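Local coordinates for putative branched-chain amino acid ABC transporter, periplasmic branched-chain amino acid-binding protein (Pseudomonas protegens Pf-5, PDB 4RU0) that probably binds a branched-chain amino acid or similar small solute in the periplasm and delivers it to an ABC transporter, at residues I230-R241 and F257-D267. Residues are numbered along the deposited sequence; the frame is centred on the assembly and turned at random.
Sequences IRQQNPDWVFLR and FGFPVDHIIGD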
ATOM      1  N   ILE A 230      10.038 -25.901  -7.350  1.00 23.99           N
ATOM      2  CA  ILE A 230      10.716 -24.773  -7.971  1.00 13.45           C
ATOM      3  C   ILE A 230      12.109 -25.160  -8.462  1.00 18.30           C
ATOM      4  O   ILE A 230      12.529 -24.727  -9.535  1.00 14.49           O
ATOM      5  CB  ILE A 230      10.799 -23.583  -6.990  1.00 15.84           C
ATOM      6  CG1 ILE A 230       9.424 -22.920  -6.869  1.00 15.79           C
ATOM      7  CG2 ILE A 230      11.840 -22.568  -7.438  1.00 12.24           C
ATOM      8  CD1 ILE A 230       9.286 -21.985  -5.681  1.00 11.91           C
ATOM      9  N   ARG A 231      12.820 -25.992  -7.705  1.00 20.22           N
ATOM     10  CA  ARG A 231      14.125 -26.452  -8.173  1.00 16.36           C
ATOM     11  C   ARG A 231      13.974 -27.352  -9.404  1.00 22.75           C
ATOM     12  O   ARG A 231      14.781 -27.266 -10.333  1.00 20.18           O
ATOM     13  CB  ARG A 231      14.893 -27.182  -7.070  1.00 20.67           C
ATOM     14  CG  ARG A 231      16.355 -27.447  -7.438  1.00 27.03           C
ATOM     15  CD  ARG A 231      17.087 -28.186  -6.330  1.00 37.98           C
ATOM     16  NE  ARG A 231      18.405 -28.669  -6.738  1.00 36.89           N
ATOM     17  CZ  ARG A 231      19.532 -27.972  -6.622  1.00 45.43           C
ATOM     18  NH1 ARG A 231      19.508 -26.744  -6.121  1.00 46.73           N
ATOM     19  NH2 ARG A 231      20.689 -28.499  -7.009  1.00 42.04           N
ATOM     20  N   GLN A 232      12.947 -28.207  -9.413  1.00 17.69           N
ATOM     21  CA  GLN A 232      12.662 -29.058 -10.572  1.00 23.30           C
ATOM     22  C   GLN A 232      12.349 -28.233 -11.820  1.00 18.48           C
ATOM     23  O   GLN A 232      12.889 -28.479 -12.894  1.00 19.84           O
ATOM     24  CB  GLN A 232      11.488 -30.001 -10.287  1.00 19.95           C
ATOM     25  CG  GLN A 232      11.815 -31.217  -9.435  1.00 34.00           C
ATOM     26  CD  GLN A 232      10.562 -31.896  -8.901  1.00 39.38           C
ATOM     27  OE1 GLN A 232       9.487 -31.294  -8.862  1.00 43.44           O
ATOM     28  NE2 GLN A 232      10.692 -33.149  -8.486  1.00 35.42           N
ATOM     29  N   GLN A 233      11.465 -27.255 -11.681  1.00 20.54           N
ATOM     30  CA  GLN A 233      11.031 -26.488 -12.835  1.00 15.60           C
ATOM     31  C   GLN A 233      12.029 -25.388 -13.206  1.00 20.50           C
ATOM     32  O   GLN A 233      12.021 -24.910 -14.335  1.00 18.80           O
ATOM     33  CB  GLN A 233       9.643 -25.900 -12.577  1.00 14.92           C
ATOM     34  CG  GLN A 233       8.526 -26.935 -12.645  1.00 16.32           C
ATOM     35  CD  GLN A 233       7.174 -26.366 -12.249  1.00 29.60           C
ATOM     36  OE1 GLN A 233       7.034 -25.765 -11.186  1.00 30.30           O
ATOM     37  NE2 GLN A 233       6.172 -26.554 -13.102  1.00 26.54           N
ATOM     38  N   ASN A 234      12.891 -25.018 -12.258  1.00 19.05           N
ATOM     39  CA  ASN A 234      13.881 -23.948 -12.436  1.00 18.87           C
ATOM     40  C   ASN A 234      13.339 -22.718 -13.177  1.00 16.32           C
ATOM     41  O   ASN A 234      13.796 -22.395 -14.276  1.00 15.39           O
ATOM     42  CB  ASN A 234      15.118 -24.495 -13.162  1.00 15.19           C
ATOM     43  CG  ASN A 234      16.257 -23.488 -13.225  1.00 15.32           C
ATOM     44  OD1 ASN A 234      17.007 -23.438 -14.204  1.00 25.81           O
ATOM     45  ND2 ASN A 234      16.383 -22.671 -12.187  1.00 14.74           N
ATOM     46  N   PRO A 235      12.350 -22.030 -12.581  1.00 14.28           N
ATOM     47  CA  PRO A 235      11.807 -20.832 -13.228  1.00 12.00           C
ATOM     48  C   PRO A 235      12.836 -19.708 -13.242  1.00 17.67           C
ATOM     49  O   PRO A 235      13.768 -19.723 -12.435  1.00 16.15           O
ATOM     50  CB  PRO A 235      10.612 -20.468 -12.345  1.00 11.31           C
ATOM     51  CG  PRO A 235      11.024 -20.931 -10.989  1.00 13.76           C
ATOM     52  CD  PRO A 235      11.781 -22.225 -11.234  1.00 17.28           C
ATOM     53  N   ASP A 236      12.665 -18.756 -14.156  1.00 20.06           N
ATOM     54  CA  ASP A 236      13.583 -17.628 -14.284  1.00 13.15           C
ATOM     55  C   ASP A 236      13.382 -16.638 -13.149  1.00 29.86           C
ATOM     56  O   ASP A 236      14.324 -15.983 -12.722  1.00 21.68           O
ATOM     57  CB  ASP A 236      13.391 -16.928 -15.633  1.00 14.18           C
ATOM     58  CG  ASP A 236      13.560 -17.880 -16.811  1.00 25.15           C
ATOM     59  OD1 ASP A 236      12.546 -18.448 -17.279  1.00 16.17           O
ATOM     60  OD2 ASP A 236      14.707 -18.066 -17.265  1.00 30.94           O
ATOM     61  N   TRP A 237      12.151 -16.537 -12.658  1.00 12.00           N
ATOM     62  CA  TRP A 237      11.830 -15.623 -11.560  1.00 25.99           C
ATOM     63  C   TRP A 237      10.813 -16.223 -10.593  1.00 13.49           C
ATOM     64  O   TRP A 237       9.952 -17.010 -10.992  1.00 19.42           O
ATOM     65  CB  TRP A 237      11.291 -14.297 -12.104  1.00 12.56           C
ATOM     66  CG  TRP A 237      12.284 -13.558 -12.938  1.00 25.44           C
ATOM     67  CD1 TRP A 237      12.460 -13.667 -14.287  1.00 20.77           C
ATOM     68  CD2 TRP A 237      13.245 -12.598 -12.484  1.00 14.95           C
ATOM     69  NE1 TRP A 237      13.472 -12.836 -14.703  1.00 19.83           N
ATOM     70  CE2 TRP A 237      13.973 -12.169 -13.618  1.00 33.04           C
ATOM     71  CE3 TRP A 237      13.565 -12.060 -11.231  1.00 26.24           C
ATOM     72  CZ2 TRP A 237      14.999 -11.222 -13.537  1.00 24.48           C
ATOM     73  CZ3 TRP A 237      14.591 -11.117 -11.150  1.00 26.68           C
ATOM     74  CH2 TRP A 237      15.293 -10.709 -12.297  1.00 31.18           C
ATOM     75  N   VAL A 238      10.919 -15.850  -9.321  1.00 12.88           N
ATOM     76  CA  VAL A 238       9.873 -16.164  -8.358  1.00 10.66           C
ATOM     77  C   VAL A 238       9.234 -14.886  -7.818  1.00 17.83           C
ATOM     78  O   VAL A 238       9.910 -14.011  -7.267  1.00 23.06           O
ATOM     79  CB  VAL A 238      10.401 -17.004  -7.177  1.00 19.42           C
ATOM     80  CG1 VAL A 238       9.323 -17.143  -6.100  1.00 10.68           C
ATOM     81  CG2 VAL A 238      10.843 -18.380  -7.662  1.00 16.12           C
ATOM     82  N   PHE A 239       7.927 -14.780  -8.022  1.00 15.71           N
ATOM     83  CA  PHE A 239       7.110 -13.718  -7.461  1.00 11.48           C
ATOM     84  C   PHE A 239       6.657 -14.187  -6.074  1.00 27.67           C
ATOM     85  O   PHE A 239       5.793 -15.055  -5.958  1.00 16.55           O
ATOM     86  CB  PHE A 239       5.918 -13.432  -8.380  1.00 11.84           C
ATOM     87  CG  PHE A 239       5.143 -12.181  -8.034  1.00 19.93           C
ATOM     88  CD1 PHE A 239       5.641 -11.247  -7.133  1.00 18.51           C
ATOM     89  CD2 PHE A 239       3.909 -11.945  -8.621  1.00 13.61           C
ATOM     90  CE1 PHE A 239       4.916 -10.097  -6.822  1.00 14.81           C
ATOM     91  CE2 PHE A 239       3.183 -10.800  -8.318  1.00 22.46           C
ATOM     92  CZ  PHE A 239       3.691  -9.871  -7.414  1.00 15.47           C
ATOM     93  N   LEU A 240       7.255 -13.630  -5.026  1.00 12.03           N
ATOM     94  CA  LEU A 240       7.010 -14.121  -3.678  1.00 20.84           C
ATOM     95  C   LEU A 240       5.884 -13.358  -2.998  1.00 17.24           C
ATOM     96  O   LEU A 240       6.066 -12.221  -2.565  1.00 16.35           O
ATOM     97  CB  LEU A 240       8.279 -14.030  -2.835  1.00 13.08           C
ATOM     98  CG  LEU A 240       8.157 -14.655  -1.451  1.00 13.82           C
ATOM     99  CD1 LEU A 240       7.880 -16.141  -1.580  1.00 13.22           C
ATOM    100  CD2 LEU A 240       9.402 -14.398  -0.611  1.00 15.11           C
ATOM    101  N   ARG A 241       4.753 -14.013  -2.822  1.00 18.53           N
ATOM    102  CA  ARG A 241       3.579 -13.368  -2.276  1.00 26.82           C
ATOM    103  C   ARG A 241       3.171 -14.133  -1.045  1.00 25.05           C
ATOM    104  O   ARG A 241       2.098 -14.639  -0.920  1.00 22.46           O
ATOM    105  CB  ARG A 241       2.460 -13.338  -3.302  1.00 14.03           C
ATOM    106  CG  ARG A 241       2.843 -12.673  -4.606  1.00 20.17           C
ATOM    107  CD  ARG A 241       1.643 -12.182  -5.384  1.00 14.58           C
ATOM    108  NE  ARG A 241       1.051 -11.089  -4.669  1.00 21.03           N
ATOM    109  CZ  ARG A 241      -0.159 -11.090  -4.146  1.00 16.95           C
ATOM    110  NH1 ARG A 241      -0.563 -10.040  -3.476  1.00 20.03           N
ATOM    111  NH2 ARG A 241      -0.950 -12.113  -4.296  1.00 17.78           N
ATOM    112  N   PHE A 257      17.447 -25.075  -1.047  1.00 23.63           N
ATOM    113  CA  PHE A 257      17.266 -25.793  -2.306  1.00 26.71           C
ATOM    114  C   PHE A 257      18.120 -25.217  -3.438  1.00 21.84           C
ATOM    115  O   PHE A 257      18.053 -25.680  -4.566  1.00 33.21           O
ATOM    116  CB  PHE A 257      15.793 -25.789  -2.717  1.00 20.59           C
ATOM    117  CG  PHE A 257      14.987 -26.904  -2.103  1.00 27.01           C
ATOM    118  CD1 PHE A 257      14.451 -26.777  -0.827  1.00 29.59           C
ATOM    119  CD2 PHE A 257      14.754 -28.076  -2.809  1.00 22.35           C
ATOM    120  CE1 PHE A 257      13.699 -27.802  -0.265  1.00 24.17           C
ATOM    121  CE2 PHE A 257      14.003 -29.106  -2.251  1.00 24.50           C
ATOM    122  CZ  PHE A 257      13.477 -28.966  -0.977  1.00 24.82           C
ATOM    123  N   GLY A 258      18.914 -24.201  -3.136  1.00 19.44           N
ATOM    124  CA  GLY A 258      19.862 -23.672  -4.098  1.00 19.30           C
ATOM    125  C   GLY A 258      19.283 -22.732  -5.135  1.00 30.16           C
ATOM    126  O   GLY A 258      19.943 -22.434  -6.134  1.00 28.95           O
ATOM    127  N   PHE A 259      18.059 -22.258  -4.921  1.00 29.29           N
ATOM    128  CA  PHE A 259      17.486 -21.295  -5.856  1.00 16.41           C
ATOM    129  C   PHE A 259      18.064 -19.910  -5.569  1.00 18.47           C
ATOM    130  O   PHE A 259      18.169 -19.509  -4.412  1.00 38.72           O
ATOM    131  CB  PHE A 259      15.961 -21.273  -5.776  1.00 14.80           C
ATOM    132  CG  PHE A 259      15.319 -20.480  -6.882  1.00 15.11           C
ATOM    133  CD1 PHE A 259      15.111 -21.051  -8.130  1.00 12.20           C
ATOM    134  CD2 PHE A 259      14.954 -19.154  -6.682  1.00 16.47           C
ATOM    135  CE1 PHE A 259      14.542 -20.324  -9.153  1.00 17.91           C
ATOM    136  CE2 PHE A 259      14.382 -18.416  -7.700  1.00 14.06           C
ATOM    137  CZ  PHE A 259      14.174 -18.998  -8.939  1.00 18.68           C
ATOM    138  N   PRO A 260      18.474 -19.188  -6.623  1.00 22.60           N
ATOM    139  CA  PRO A 260      19.148 -17.894  -6.435  1.00 24.84           C
ATOM    140  C   PRO A 260      18.195 -16.820  -5.926  1.00 25.73           C
ATOM    141  O   PRO A 260      17.189 -16.492  -6.553  1.00 23.61           O
ATOM    142  CB  PRO A 260      19.686 -17.557  -7.835  1.00 26.78           C
ATOM    143  CG  PRO A 260      18.889 -18.390  -8.778  1.00 26.21           C
ATOM    144  CD  PRO A 260      18.446 -19.613  -8.033  1.00 17.14           C
ATOM    145  N   VAL A 261      18.538 -16.269  -4.772  1.00 25.66           N
ATOM    146  CA  VAL A 261      17.651 -15.391  -4.030  1.00 23.38           C
ATOM    147  C   VAL A 261      17.422 -14.061  -4.747  1.00 29.00           C
ATOM    148  O   VAL A 261      16.394 -13.407  -4.551  1.00 23.45           O
ATOM    149  CB  VAL A 261      18.219 -15.153  -2.606  1.00 34.44           C
ATOM    150  CG1 VAL A 261      17.387 -14.147  -1.836  1.00 26.22           C
ATOM    151  CG2 VAL A 261      18.276 -16.480  -1.859  1.00 32.25           C
ATOM    152  N   ASP A 262      18.360 -13.665  -5.600  1.00 24.64           N
ATOM    153  CA  ASP A 262      18.191 -12.412  -6.331  1.00 25.19           C
ATOM    154  C   ASP A 262      17.356 -12.620  -7.599  1.00 24.47           C
ATOM    155  O   ASP A 262      17.231 -11.722  -8.429  1.00 25.70           O
ATOM    156  CB  ASP A 262      19.551 -11.786  -6.667  1.00 27.29           C
ATOM    157  CG  ASP A 262      20.371 -12.636  -7.614  1.00 43.98           C
ATOM    158  OD1 ASP A 262      20.139 -13.861  -7.684  1.00 47.88           O
ATOM    159  OD2 ASP A 262      21.255 -12.070  -8.287  1.00 44.78           O
ATOM    160  N   HIS A 263      16.785 -13.814  -7.735  1.00 21.05           N
ATOM    161  CA  HIS A 263      15.779 -14.071  -8.760  1.00 18.98           C
ATOM    162  C   HIS A 263      14.409 -14.119  -8.108  1.00 22.20           C
ATOM    163  O   HIS A 263      13.427 -14.505  -8.745  1.00 19.31           O
ATOM    164  CB  HIS A 263      16.042 -15.386  -9.501  1.00 17.42           C
ATOM    165  CG  HIS A 263      17.303 -15.387 -10.312  1.00 47.12           C
ATOM    166  ND1 HIS A 263      17.602 -16.392 -11.211  1.00 48.63           N
ATOM    167  CD2 HIS A 263      18.339 -14.521 -10.358  1.00 47.80           C
ATOM    168  CE1 HIS A 263      18.771 -16.140 -11.778  1.00 50.63           C
ATOM    169  NE2 HIS A 263      19.238 -15.008 -11.275  1.00 52.50           N
ATOM    170  N   ILE A 264      14.356 -13.753  -6.827  1.00 19.16           N
ATOM    171  CA  ILE A 264      13.101 -13.729  -6.082  1.00 18.46           C
ATOM    172  C   ILE A 264      12.644 -12.291  -5.872  1.00 29.44           C
ATOM    173  O   ILE A 264      13.401 -11.467  -5.368  1.00 21.64           O
ATOM    174  CB  ILE A 264      13.228 -14.417  -4.704  1.00 18.97           C
ATOM    175  CG1 ILE A 264      13.853 -15.810  -4.839  1.00 18.12           C
ATOM    176  CG2 ILE A 264      11.861 -14.499  -4.012  1.00 18.06           C
ATOM    177  CD1 ILE A 264      13.889 -16.580  -3.545  1.00 18.51           C
ATOM    178  N   ILE A 265      11.407 -11.990  -6.258  1.00 18.54           N
ATOM    179  CA  ILE A 265      10.874 -10.645  -6.072  1.00 27.27           C
ATOM    180  C   ILE A 265       9.656 -10.669  -5.167  1.00 27.82           C
ATOM    181  O   ILE A 265       8.624 -11.258  -5.500  1.00 27.18           O
ATOM    182  CB  ILE A 265      10.488  -9.983  -7.402  1.00 19.20           C
ATOM    183  CG1 ILE A 265      11.662 -10.024  -8.380  1.00 19.61           C
ATOM    184  CG2 ILE A 265      10.048  -8.553  -7.157  1.00 20.62           C
ATOM    185  CD1 ILE A 265      11.331  -9.490  -9.759  1.00 19.17           C
ATOM    186  N   GLY A 266       9.776 -10.015  -4.021  1.00 20.78           N
ATOM    187  CA  GLY A 266       8.705 -10.024  -3.050  1.00 20.56           C
ATOM    188  C   GLY A 266       7.588  -9.039  -3.341  1.00 25.09           C
ATOM    189  O   GLY A 266       7.804  -7.972  -3.929  1.00 21.49           O
ATOM    190  N   ASP A 267       6.384  -9.426  -2.932  1.00 19.45           N
ATOM    191  CA  ASP A 267       5.231  -8.540  -2.845  1.00 19.65           C
ATOM    192  C   ASP A 267       5.576  -7.310  -2.007  1.00 25.98           C
ATOM    193  O   ASP A 267       6.536  -7.329  -1.232  1.00 23.13           O
ATOM    194  CB  ASP A 267       4.056  -9.292  -2.222  1.00 18.47           C
ATOM    195  CG  ASP A 267       2.743  -8.584  -2.411  1.00 33.72           C
ATOM    196  OD1 ASP A 267       2.409  -7.711  -1.581  1.00 43.74           O
ATOM    197  OD2 ASP A 267       2.035  -8.918  -3.385  1.00 21.63           O
TER
HETATM  198  O   HOH W   1      16.364 -18.850 -12.211  1.00 13.05           O
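Asp267 OD2 takes two hydrogen bonds from one arginine, 2.7 Å from Arg241 NE and 2.8 Å from Arg241 NH1. The grip is side-on, and both nitrogens come from the same face of the carboxylate. OD2 lies near the guanidinium plane, while the carboxylate is turned 54° from it. Arg241 CD lies over one face of the Phe239 ring; from there a bend at chi3 (68°) turns NE and the guanidinium to the aspartate. Asp267 OD1 accepts from the backbone N of Trp269, and Arg241 NH2 donates to Tyr192 O. Tyr192 and Trp269 both line the pocket that holds the pentaoxaheptadecane, and the side chain of Asp267 is about 7 Å from this ligand. The salt bridge lies at the C-terminal ends of two neighbouring parallel strands, 237-241 and 264-266. Helix 246-256 connects them in a beta-alpha-beta crossover, part of the alpha/beta fold of periplasmic binding proteins. Four backbone bonds join the two segments along these strands, among them Ile265 N to Val238 O at 2.7 Å, nearly straight at 174°. On one face of the sheet Ile265 CD1 packs against Trp237 CE3 at 3.7 Å, and Leu164 of helix 157-172 touches Ile265 and Phe239. On the other, Ile264 CG2 meets Leu240 CB. The Phe259 ring packs against Ile230 of helix 224-233 and Val238 of strand 237-241. Ile230 CG2 makes a CH-pi contact over its face, while Val238 CG2 lies 3.5 Å from Phe259 CE2. Pro235 O meets the ring edge and also accepts from a water, which is hydrogen-bonded to His263 ND1.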